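Local coordinates for sepf-like protein (PDB 3ZIE), which probably serves in archaeal cell division, like bacterial SepF, which anchors the Z ring to the membrane, at residues B[29-34]-B[65-70]. The protein carries 1 engineered substitution. Numbering follows the deposited sequence.
Engineered in segment 65-70: Met69 (natural residue Ile).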
ATOM      1  N   ALA B  29      -6.657  -2.063   2.064  1.00 11.06           N
ATOM      2  CA  ALA B  29      -7.859  -1.979   2.925  1.00 12.40           C
ATOM      3  C   ALA B  29      -7.502  -1.663   4.372  1.00 13.33           C
ATOM      4  O   ALA B  29      -6.627  -2.331   4.987  1.00 13.86           O
ATOM      5  CB  ALA B  29      -8.642  -3.298   2.818  1.00 12.36           C
ATOM      6  N   ASP B  30      -8.170  -0.636   4.929  1.00 13.53           N
ATOM      7  CA  ASP B  30      -7.986  -0.285   6.320  1.00 13.05           C
ATOM      8  C   ASP B  30      -8.987  -1.098   7.103  1.00 12.33           C
ATOM      9  O   ASP B  30     -10.183  -0.959   6.859  1.00 12.46           O
ATOM     10  CB  ASP B  30      -8.263   1.212   6.534  1.00 14.56           C
ATOM     11  CG  ASP B  30      -7.940   1.670   7.955  1.00 18.13           C
ATOM     12  OD1 ASP B  30      -7.579   0.849   8.806  1.00 20.70           O
ATOM     13  OD2 ASP B  30      -7.998   2.895   8.236  1.00 23.96           O
ATOM     14  N   ILE B  31      -8.503  -1.971   7.993  1.00 12.86           N
ATOM     15  CA  ILE B  31      -9.417  -2.777   8.831  1.00 12.59           C
ATOM     16  C   ILE B  31      -9.436  -2.344  10.307  1.00 13.28           C
ATOM     17  O   ILE B  31      -9.999  -3.087  11.152  1.00 12.01           O
ATOM     18  CB  ILE B  31      -9.074  -4.328   8.778  1.00 13.16           C
ATOM     19  CG1 ILE B  31      -7.609  -4.538   9.226  1.00 15.43           C
ATOM     20  CG2 ILE B  31      -9.570  -4.894   7.378  1.00 13.00           C
ATOM     21  CD1 ILE B  31      -7.063  -5.936   9.347  1.00 18.98           C
ATOM     22  N   ALA B  32      -8.828  -1.179  10.615  1.00 12.86           N
ATOM     23  CA  ALA B  32      -8.691  -0.725  12.013  1.00 13.78           C
ATOM     24  C   ALA B  32      -9.999  -0.781  12.759  1.00 14.93           C
ATOM     25  O   ALA B  32     -10.039  -1.168  13.949  1.00 14.87           O
ATOM     26  CB  ALA B  32      -8.141   0.748  12.049  1.00 14.33           C
ATOM     27  N   PHE B  33     -11.066  -0.383  12.062  1.00 14.84           N
ATOM     28  CA  PHE B  33     -12.354  -0.173  12.697  1.00 17.20           C
ATOM     29  C   PHE B  33     -13.008  -1.429  13.225  1.00 17.79           C
ATOM     30  O   PHE B  33     -13.876  -1.358  14.137  1.00 15.94           O
ATOM     31  CB  PHE B  33     -13.345   0.554  11.769  1.00 16.96           C
ATOM     32  CG  PHE B  33     -14.584   1.048  12.493  1.00 20.40           C
ATOM     33  CD1 PHE B  33     -14.489   2.094  13.443  1.00 22.88           C
ATOM     34  CD2 PHE B  33     -15.851   0.432  12.276  1.00 20.96           C
ATOM     35  CE1 PHE B  33     -15.648   2.551  14.152  1.00 23.77           C
ATOM     36  CE2 PHE B  33     -17.005   0.892  12.951  1.00 22.52           C
ATOM     37  CZ  PHE B  33     -16.905   1.952  13.884  1.00 24.12           C
ATOM     38  N   ILE B  34     -12.664  -2.560  12.597  1.00 17.05           N
ATOM     39  CA  ILE B  34     -13.315  -3.821  12.903  1.00 16.36           C
ATOM     40  C   ILE B  34     -12.337  -4.786  13.555  1.00 16.93           C
ATOM     41  O   ILE B  34     -12.667  -5.966  13.709  1.00 17.70           O
ATOM     42  CB  ILE B  34     -13.934  -4.486  11.628  1.00 15.41           C
ATOM     43  CG1 ILE B  34     -12.865  -4.773  10.542  1.00 17.63           C
ATOM     44  CG2 ILE B  34     -15.077  -3.664  11.078  1.00 16.81           C
ATOM     45  CD1 ILE B  34     -13.316  -5.695   9.339  1.00 12.28           C
ATOM     46  N   ASP B  65      -3.154  -2.577  10.944  1.00 17.93           N
ATOM     47  CA  ASP B  65      -4.442  -2.010  10.596  1.00 17.03           C
ATOM     48  C   ASP B  65      -4.824  -2.070   9.134  1.00 16.13           C
ATOM     49  O   ASP B  65      -5.928  -1.666   8.780  1.00 17.12           O
ATOM     50  CB  ASP B  65      -4.542  -0.569  11.158  1.00 18.63           C
ATOM     51  CG  ASP B  65      -4.579  -0.554  12.675  1.00 22.37           C
ATOM     52  OD1 ASP B  65      -4.949  -1.605  13.264  1.00 25.00           O
ATOM     53  OD2 ASP B  65      -4.227   0.473  13.286  1.00 25.68           O
ATOM     54  N   TYR B  66      -3.900  -2.535   8.281  1.00 14.63           N
ATOM     55  CA  TYR B  66      -4.095  -2.587   6.827  1.00 11.90           C
ATOM     56  C   TYR B  66      -3.816  -3.979   6.258  1.00 10.47           C
ATOM     57  O   TYR B  66      -3.056  -4.751   6.806  1.00 10.27           O
ATOM     58  CB  TYR B  66      -3.148  -1.611   6.083  1.00 12.29           C
ATOM     59  CG  TYR B  66      -3.496  -0.198   6.352  1.00 12.13           C
ATOM     60  CD1 TYR B  66      -4.470   0.456   5.606  1.00 11.40           C
ATOM     61  CD2 TYR B  66      -2.845   0.496   7.353  1.00 13.58           C
ATOM     62  CE1 TYR B  66      -4.809   1.797   5.888  1.00 13.23           C
ATOM     63  CE2 TYR B  66      -3.203   1.813   7.657  1.00 14.92           C
ATOM     64  CZ  TYR B  66      -4.187   2.443   6.912  1.00 12.98           C
ATOM     65  OH  TYR B  66      -4.513   3.745   7.211  1.00 13.74           O
ATOM     66  N   VAL B  67      -4.390  -4.241   5.106  1.00 10.62           N
ATOM     67  CA  VAL B  67      -4.104  -5.447   4.340  1.00 11.99           C
ATOM     68  C   VAL B  67      -3.941  -4.992   2.895  1.00 12.50           C
ATOM     69  O   VAL B  67      -4.728  -4.205   2.403  1.00 12.71           O
ATOM     70  CB  VAL B  67      -5.306  -6.438   4.470  1.00 13.42           C
ATOM     71  CG1 VAL B  67      -5.111  -7.606   3.667  1.00 15.74           C
ATOM     72  CG2 VAL B  67      -5.364  -6.959   5.906  1.00 14.63           C
ATOM     73  N   ILE B  68      -2.927  -5.486   2.208  1.00 11.90           N
ATOM     74  CA  ILE B  68      -2.693  -5.116   0.813  1.00 10.09           C
ATOM     75  C   ILE B  68      -3.198  -6.279  -0.037  1.00 11.52           C
ATOM     76  O   ILE B  68      -2.833  -7.440   0.203  1.00  9.42           O
ATOM     77  CB  ILE B  68      -1.208  -4.894   0.507  1.00 10.51           C
ATOM     78  CG1 ILE B  68      -0.580  -3.785   1.374  1.00 11.00           C
ATOM     79  CG2 ILE B  68      -1.037  -4.552  -0.979  1.00 10.97           C
ATOM     80  CD1 ILE B  68       0.994  -3.808   1.413  1.00 11.55           C
HETATM   81  N   MSE B  69      -4.033  -5.972  -1.019  1.00 10.46           N
HETATM   82  CA  MSE B  69      -4.569  -6.996  -1.910  1.00 12.61           C
HETATM   83  C   MSE B  69      -4.193  -6.710  -3.332  1.00 11.63           C
HETATM   84  O   MSE B  69      -4.416  -5.585  -3.820  1.00 11.19           O
HETATM   85  CB  MSE B  69      -6.098  -6.984  -1.767  1.00 12.09           C
HETATM   86  CG  MSE B  69      -6.484  -7.382  -0.304  1.00 17.01           C
HETATM   87 SE   MSE B  69      -8.340  -7.516  -0.568  1.00 31.11          SE
HETATM   88  CE  MSE B  69      -7.874  -9.367  -1.566  1.00  9.36           C
ATOM     89  N   THR B  70      -3.647  -7.710  -4.032  1.00 11.51           N
ATOM     90  CA  THR B  70      -3.222  -7.464  -5.427  1.00  9.92           C
ATOM     91  C   THR B  70      -4.013  -8.336  -6.408  1.00  9.78           C
ATOM     92  O   THR B  70      -4.483  -9.434  -6.008  1.00 10.32           O
ATOM     93  CB  THR B  70      -1.745  -7.760  -5.632  1.00 11.14           C
ATOM     94  OG1 THR B  70      -1.467  -9.100  -5.237  1.00 12.20           O
ATOM     95  CG2 THR B  70      -0.870  -6.809  -4.788  1.00 11.80           C
TER
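Over one face of the Tyr66 ring, offset toward its rim, lies Asp30 OD1, 4.1 Å above the plane; the carboxylate is inclined by 29° to the ring. Asp30 CB touches the ring at Tyr66 CE1, 3.6 Å away, and the Ala29 carbonyl approaches obliquely. With CG anti to the backbone N (chi1 -174°), the Asp30 side chain crosses the ring at a slant and brings OD1 to the following turn. There Asp30 OD1 accepts a hydrogen bond from Ala32 N at 3.0 Å, the donor arriving from above the carboxylate plane: an Asx turn where strand 26-30 gives way to the 3-10 segment 32-34. An alanine in place of Asp30 would probably leave the Ala32 amide without this acceptor and uncover part of the tyrosine face. The backbones form an antiparallel ladder between the two central strands of the sheet. Ala29 and Val67 make a hydrogen-bonded pair, with Ala29 N to Val67 O (2.9 Å) nearly straight at 168° and Val67 N returning a bond to Ala29 O, whereas Asp30 and Tyr66 form the adjoining non-hydrogen-bonded pair. Beyond the bridges, Ile31 N donates a hydrogen bond to Asp65 O (2.7 Å). On the sheet face that carries Ala29 and Val67, Ile31 CD1 meets Val67 CG2 at 4.0 Å, and helix 38-55 packs there through Leu41 against Ile31; Tyr66, on the other face, packs on Leu62 of the second subunit. Asp30 OD1 and Asp65 O, two acceptors 3.0 Å apart, each take a backbone N-H, from Ala32 and Ile31 respectively, which probably eases their mutual repulsion; the nearby carboxylate of Glu7 adds a like charge beside Asp30 OD2.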